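Local coordinates for protein aspartate aminotransferase (Leishmania major, PDB 4H51) that probably catalyses the pyridoxal-phosphate-dependent transfer of an amino group between L-aspartate and 2-oxoglutarate, working as a homodimer, at residues K37-A42 with N384-V389; R342-E347 with L404-T409. One frame throughout, in Å; residues are numbered along the deposited sequence.

Contact 1. Residues K37-A42 with N384-V389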
loop_
_atom_site.group_PDB
_atom_site.type_symbol
_atom_site.label_atom_id
_atom_site.label_comp_id
_atom_site.label_asym_id
_atom_site.label_seq_id
_atom_site.Cartn_x
_atom_site.Cartn_y
_atom_site.Cartn_z
ATOM N N LYS B 37 -15.922 -4.467 -14.792
ATOM C CA LYS B 37 -15.205 -5.101 -15.920
ATOM C C LYS B 37 -16.206 -5.513 -17.007
ATOM O O LYS B 37 -15.981 -5.245 -18.213
ATOM C CB LYS B 37 -14.360 -6.298 -15.433
ATOM N N ARG B 38 -17.319 -6.132 -16.617
ATOM C CA ARG B 38 -18.352 -6.476 -17.626
ATOM C C ARG B 38 -18.880 -5.219 -18.334
ATOM O O ARG B 38 -18.906 -5.134 -19.568
ATOM C CB ARG B 38 -19.527 -7.195 -16.988
ATOM C CG ARG B 38 -20.725 -7.347 -17.926
ATOM C CD ARG B 38 -21.880 -7.970 -17.174
ATOM N NE ARG B 38 -23.120 -8.009 -17.955
ATOM C CZ ARG B 38 -24.285 -8.445 -17.474
ATOM N NH1 ARG B 38 -24.377 -8.856 -16.210
ATOM N NH2 ARG B 38 -25.379 -8.451 -18.226
ATOM N N ALA B 39 -19.303 -4.239 -17.529
ATOM C CA ALA B 39 -19.814 -2.971 -18.053
ATOM C C ALA B 39 -18.875 -2.353 -19.119
ATOM O O ALA B 39 -19.340 -1.888 -20.157
ATOM C CB ALA B 39 -20.052 -1.997 -16.897
ATOM N N ALA B 40 -17.570 -2.337 -18.832
ATOM C CA ALA B 40 -16.571 -1.702 -19.707
ATOM C C ALA B 40 -16.397 -2.499 -20.973
ATOM O O ALA B 40 -16.039 -1.942 -22.019
ATOM C CB ALA B 40 -15.228 -1.546 -19.003
ATOM N N ALA B 41 -16.627 -3.803 -20.862
ATOM C CA ALA B 41 -16.514 -4.710 -21.996
ATOM C C ALA B 41 -17.770 -4.674 -22.889
ATOM O O ALA B 41 -17.694 -5.022 -24.070
ATOM C CB ALA B 41 -16.224 -6.126 -21.491
ATOM N N ALA B 42 -18.915 -4.226 -22.381
ATOM C CA ALA B 42 -20.169 -4.349 -23.191
ATOM C C ALA B 42 -20.233 -3.467 -24.460
ATOM O O ALA B 42 -19.661 -2.366 -24.509
ATOM C CB ALA B 42 -21.383 -4.072 -22.347
ATOM N N ASN B 384 -27.862 -3.058 -20.657
ATOM C CA ASN B 384 -26.726 -2.177 -20.712
ATOM C C ASN B 384 -26.958 -0.893 -19.865
ATOM O O ASN B 384 -26.328 0.097 -20.097
ATOM C CB ASN B 384 -26.393 -1.864 -22.194
ATOM C CG ASN B 384 -25.386 -2.839 -22.819
ATOM O OD1 ASN B 384 -24.926 -3.825 -22.200
ATOM N ND2 ASN B 384 -25.004 -2.534 -24.067
ATOM N N ILE B 385 -27.827 -0.946 -18.852
ATOM C CA ILE B 385 -27.851 0.087 -17.789
ATOM C C ILE B 385 -27.254 -0.593 -16.543
ATOM O O ILE B 385 -27.949 -1.266 -15.827
ATOM C CB ILE B 385 -29.280 0.634 -17.509
ATOM C CG1 ILE B 385 -29.911 1.309 -18.757
ATOM C CG2 ILE B 385 -29.260 1.647 -16.361
ATOM C CD1 ILE B 385 -29.009 2.270 -19.513
ATOM N N PHE B 386 -25.954 -0.464 -16.367
ATOM C CA PHE B 386 -25.205 -1.234 -15.380
ATOM C C PHE B 386 -25.188 -0.505 -14.034
ATOM O O PHE B 386 -24.254 0.236 -13.705
ATOM C CB PHE B 386 -23.774 -1.505 -15.838
ATOM C CG PHE B 386 -23.675 -2.356 -17.082
ATOM C CD1 PHE B 386 -23.584 -3.747 -16.984
ATOM C CD2 PHE B 386 -23.653 -1.771 -18.333
ATOM C CE1 PHE B 386 -23.474 -4.528 -18.116
ATOM C CE2 PHE B 386 -23.530 -2.543 -19.465
ATOM C CZ PHE B 386 -23.451 -3.937 -19.357
ATOM N N ILE B 387 -26.262 -0.716 -13.308
ATOM C CA ILE B 387 -26.315 -0.441 -11.865
ATOM C C ILE B 387 -26.021 -1.737 -11.090
ATOM O O ILE B 387 -26.074 -2.839 -11.673
ATOM C CB ILE B 387 -27.691 0.138 -11.476
ATOM C CG1 ILE B 387 -28.802 -0.868 -11.697
ATOM C CG2 ILE B 387 -27.993 1.384 -12.300
ATOM C CD1 ILE B 387 -30.149 -0.361 -11.307
ATOM N N THR B 388 -25.758 -1.648 -9.782
ATOM C CA THR B 388 -25.620 -2.873 -9.007
ATOM C C THR B 388 -26.954 -3.585 -8.752
ATOM O O THR B 388 -28.061 -3.015 -8.853
ATOM C CB THR B 388 -24.916 -2.645 -7.664
ATOM O OG1 THR B 388 -25.860 -2.048 -6.724
ATOM C CG2 THR B 388 -23.677 -1.741 -7.855
ATOM N N VAL B 389 -26.831 -4.862 -8.371
ATOM C CA VAL B 389 -27.978 -5.671 -8.037
ATOM C C VAL B 389 -28.762 -5.143 -6.815
ATOM O O VAL B 389 -29.927 -5.435 -6.649
ATOM C CB VAL B 389 -27.585 -7.163 -7.854
ATOM C CG1 VAL B 389 -26.995 -7.703 -9.139
ATOM C CG2 VAL B 389 -26.602 -7.356 -6.722
#

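Contact 2. Residues R342-E347 with L404-T409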
loop_
_atom_site.group_PDB
_atom_site.type_symbol
_atom_site.label_atom_id
_atom_site.label_comp_id
_atom_site.label_asym_id
_atom_site.label_seq_id
_atom_site.Cartn_x
_atom_site.Cartn_y
_atom_site.Cartn_z
ATOM N N ARG B 342 -31.150 15.662 -11.274
ATOM C CA ARG B 342 -32.326 16.429 -11.667
ATOM C C ARG B 342 -32.827 15.948 -13.031
ATOM O O ARG B 342 -34.030 15.804 -13.244
ATOM C CB ARG B 342 -32.014 17.934 -11.655
ATOM C CG ARG B 342 -33.075 18.819 -12.306
ATOM C CD ARG B 342 -34.411 18.762 -11.567
ATOM N NE ARG B 342 -34.317 19.077 -10.128
ATOM C CZ ARG B 342 -35.382 19.156 -9.312
ATOM N NH1 ARG B 342 -36.616 18.937 -9.769
ATOM N NH2 ARG B 342 -35.216 19.458 -8.028
ATOM N N THR B 343 -31.910 15.623 -13.939
ATOM C CA THR B 343 -32.316 15.107 -15.227
ATOM C C THR B 343 -33.058 13.769 -15.137
ATOM O O THR B 343 -34.062 13.535 -15.840
ATOM C CB THR B 343 -31.102 14.923 -16.143
ATOM O OG1 THR B 343 -30.431 16.187 -16.308
ATOM C CG2 THR B 343 -31.520 14.416 -17.462
ATOM N N VAL B 344 -32.534 12.857 -14.320
ATOM C CA VAL B 344 -33.179 11.554 -14.113
ATOM C C VAL B 344 -34.554 11.762 -13.492
ATOM O O VAL B 344 -35.561 11.199 -13.975
ATOM C CB VAL B 344 -32.323 10.640 -13.172
ATOM C CG1 VAL B 344 -33.047 9.338 -12.888
ATOM C CG2 VAL B 344 -30.945 10.413 -13.796
ATOM N N TYR B 345 -34.585 12.573 -12.441
ATOM C CA TYR B 345 -35.789 12.816 -11.668
ATOM C C TYR B 345 -36.878 13.469 -12.512
ATOM O O TYR B 345 -38.005 13.014 -12.470
ATOM C CB TYR B 345 -35.479 13.639 -10.433
ATOM C CG TYR B 345 -36.684 14.082 -9.643
ATOM C CD1 TYR B 345 -37.416 13.183 -8.874
ATOM C CD2 TYR B 345 -37.084 15.423 -9.650
ATOM C CE1 TYR B 345 -38.523 13.601 -8.146
ATOM C CE2 TYR B 345 -38.198 15.847 -8.946
ATOM C CZ TYR B 345 -38.899 14.937 -8.179
ATOM O OH TYR B 345 -40.006 15.357 -7.472
ATOM N N ASP B 346 -36.530 14.477 -13.313
ATOM C CA ASP B 346 -37.547 15.170 -14.135
ATOM C C ASP B 346 -38.139 14.232 -15.156
ATOM O O ASP B 346 -39.310 14.351 -15.527
ATOM C CB ASP B 346 -36.980 16.437 -14.812
ATOM C CG ASP B 346 -36.770 17.569 -13.842
ATOM O OD1 ASP B 346 -37.435 17.608 -12.787
ATOM O OD2 ASP B 346 -35.908 18.435 -14.100
ATOM N N GLU B 347 -37.330 13.285 -15.614
ATOM C CA GLU B 347 -37.775 12.319 -16.583
ATOM C C GLU B 347 -38.649 11.254 -15.933
ATOM O O GLU B 347 -39.641 10.833 -16.530
ATOM C CB GLU B 347 -36.584 11.695 -17.295
ATOM C CG GLU B 347 -36.886 10.746 -18.430
ATOM C CD GLU B 347 -37.574 11.403 -19.638
ATOM O OE1 GLU B 347 -37.906 12.613 -19.586
ATOM O OE2 GLU B 347 -37.796 10.680 -20.632
ATOM N N LEU B 404 -31.346 10.228 -19.147
ATOM C CA LEU B 404 -32.639 9.947 -19.772
ATOM C C LEU B 404 -32.772 8.437 -19.982
ATOM O O LEU B 404 -33.806 7.885 -19.697
ATOM C CB LEU B 404 -32.775 10.707 -21.092
ATOM C CG LEU B 404 -32.785 12.260 -21.015
ATOM C CD1 LEU B 404 -32.927 12.866 -22.396
ATOM C CD2 LEU B 404 -33.844 12.831 -20.068
ATOM N N MET B 405 -31.716 7.762 -20.433
ATOM C CA MET B 405 -31.774 6.316 -20.642
ATOM C C MET B 405 -31.980 5.553 -19.343
ATOM O O MET B 405 -32.688 4.551 -19.332
ATOM C CB MET B 405 -30.514 5.784 -21.292
ATOM C CG MET B 405 -30.390 6.132 -22.763
ATOM S SD MET B 405 -28.696 6.034 -23.348
ATOM C CE MET B 405 -28.325 4.312 -22.937
ATOM N N LEU B 406 -31.367 6.032 -18.266
ATOM C CA LEU B 406 -31.553 5.442 -16.951
ATOM C C LEU B 406 -32.973 5.647 -16.485
ATOM O O LEU B 406 -33.612 4.685 -16.041
ATOM C CB LEU B 406 -30.570 6.018 -15.927
ATOM C CG LEU B 406 -30.839 5.690 -14.461
ATOM C CD1 LEU B 406 -30.738 4.177 -14.239
ATOM C CD2 LEU B 406 -29.863 6.443 -13.526
ATOM N N ALA B 407 -33.504 6.864 -16.585
ATOM C CA ALA B 407 -34.892 7.097 -16.142
ATOM C C ALA B 407 -35.900 6.258 -16.940
ATOM O O ALA B 407 -36.874 5.722 -16.382
ATOM C CB ALA B 407 -35.263 8.586 -16.208
ATOM N N GLN B 408 -35.646 6.140 -18.236
ATOM C CA GLN B 408 -36.435 5.289 -19.114
ATOM C C GLN B 408 -36.347 3.782 -18.823
ATOM O O GLN B 408 -37.349 3.082 -18.934
ATOM C CB GLN B 408 -36.072 5.577 -20.578
ATOM C CG GLN B 408 -36.608 6.939 -21.013
ATOM C CD GLN B 408 -35.864 7.544 -22.181
ATOM O OE1 GLN B 408 -35.117 6.848 -22.883
ATOM N NE2 GLN B 408 -36.036 8.876 -22.382
ATOM N N THR B 409 -35.166 3.282 -18.457
ATOM C CA THR B 409 -34.987 1.842 -18.228
ATOM C C THR B 409 -35.521 1.460 -16.858
ATOM O O THR B 409 -36.098 0.352 -16.690
ATOM C CB THR B 409 -33.536 1.408 -18.361
ATOM O OG1 THR B 409 -33.089 1.680 -19.697
ATOM C CG2 THR B 409 -33.385 -0.078 -18.057
#

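Contact 1. Residues K37-A42 with N384-V389
The ring of F386, on the short strand 385-386, packs against the C-terminal end of helix 31-41, on R38 and A39, and on A42 just beyond it. A39 lies over one face. Its CA sits 3.8 Å from the centroid of the F386 ring and 1° off the ring normal, a centred CH-pi contact. The methyl of A39 covers the same face nearer the root of the ring, with CB 3.6 Å from F386 CG. F386 CG stands anti to its own carbonyl carbon (chi1 -63°), which carries the ring out to the helix. R38 passes at the ring edge. Its chain is extended from CG to NE and brings NE 3.5 Å from F386 CE1, near the ring plane. The guanidinium plane is turned 82° from the ring, and NH2 goes on to hydrogen-bond N382 OD1. A42 points CB at the far end of the ring, 3.6 Å from F386 CZ. The same methyl touches N384 OD1 at 3.6 Å, while N384 ND2 is hydrogen-bonded to K43 O. No hydrogen bond joins the two segments directly. N384 has positive phi and is the C-prime residue of a Schellman motif that ends helix 374-382. The chain then enters the two-stranded parallel sheet with 47-48. This joining of N- and C-terminal parts of the chain is consistent with the small domain of a fold-type I aminotransferase.

Contact 2. Residues R342-E347 with L404-T409
Helices 320-350 and 400-416 pack side by side here, a helix-helix contact, probably of the small domain, in which V344, E347 and A407 meet along the middle. The short axes run in roughly the same direction, cross at -38° and approach to 8.3 Å. The small A407 allows this closeness. Its CB points at the other helix and lies 3.5 Å from both V344 O and E347 CG. V344 uses its two methyls on different partners. CG1 turns to A407 CB, and CG2 meets L406 CD2 at 4.1 Å, the two side chains crossing obliquely. On the other flank, L404 reaches over with one branch. Its CD2 touches T343 CG2 at 3.8 Å and also packs against the aliphatic part and carboxylate carbon of E347. L404 lies at about a right angle to both of these side chains. A single rotamer turns T343 CG2 to L404 and lets OG1 hydrogen-bond T339 O of its own helix.

E347 and Q408 form the polar end of the interface. With E347 CG anti to the backbone N (chi1 -175°), CG lies on A407; the bend at chi2 (65°) then turns the carboxylate toward Q408. A salt bridge from R350 NH1 to E347 OE2 probably helps keep the carboxylate ionised. Q408 NE2 donates to E347 OE2 at 3.1 Å, almost straight; the oxygen lies in the amide plane, but NE2 approaches from above the carboxylate plane.

The contacts lie 18 Å apart between centres. Contact 2 is the more enclosed: four of its seven touching residues are buried and none is exposed. Contact 1 has two of five buried, and R38 is exposed. Contact 1 sets a helix end against a short strand, whereas contact 2 pairs the C-terminal part of helix 320-350 with the middle of helix 400-416. I385 connects them by packing on M405, L406 and T409, while neighbouring F386 serves contact 1. Strand 385-386 therefore lies between helix 31-41 and helix 400-416. Contact 1 centres on one aromatic ring. Contact 2 combines aliphatic packing with one hydrogen bond from a glutamine amide to a carboxylate.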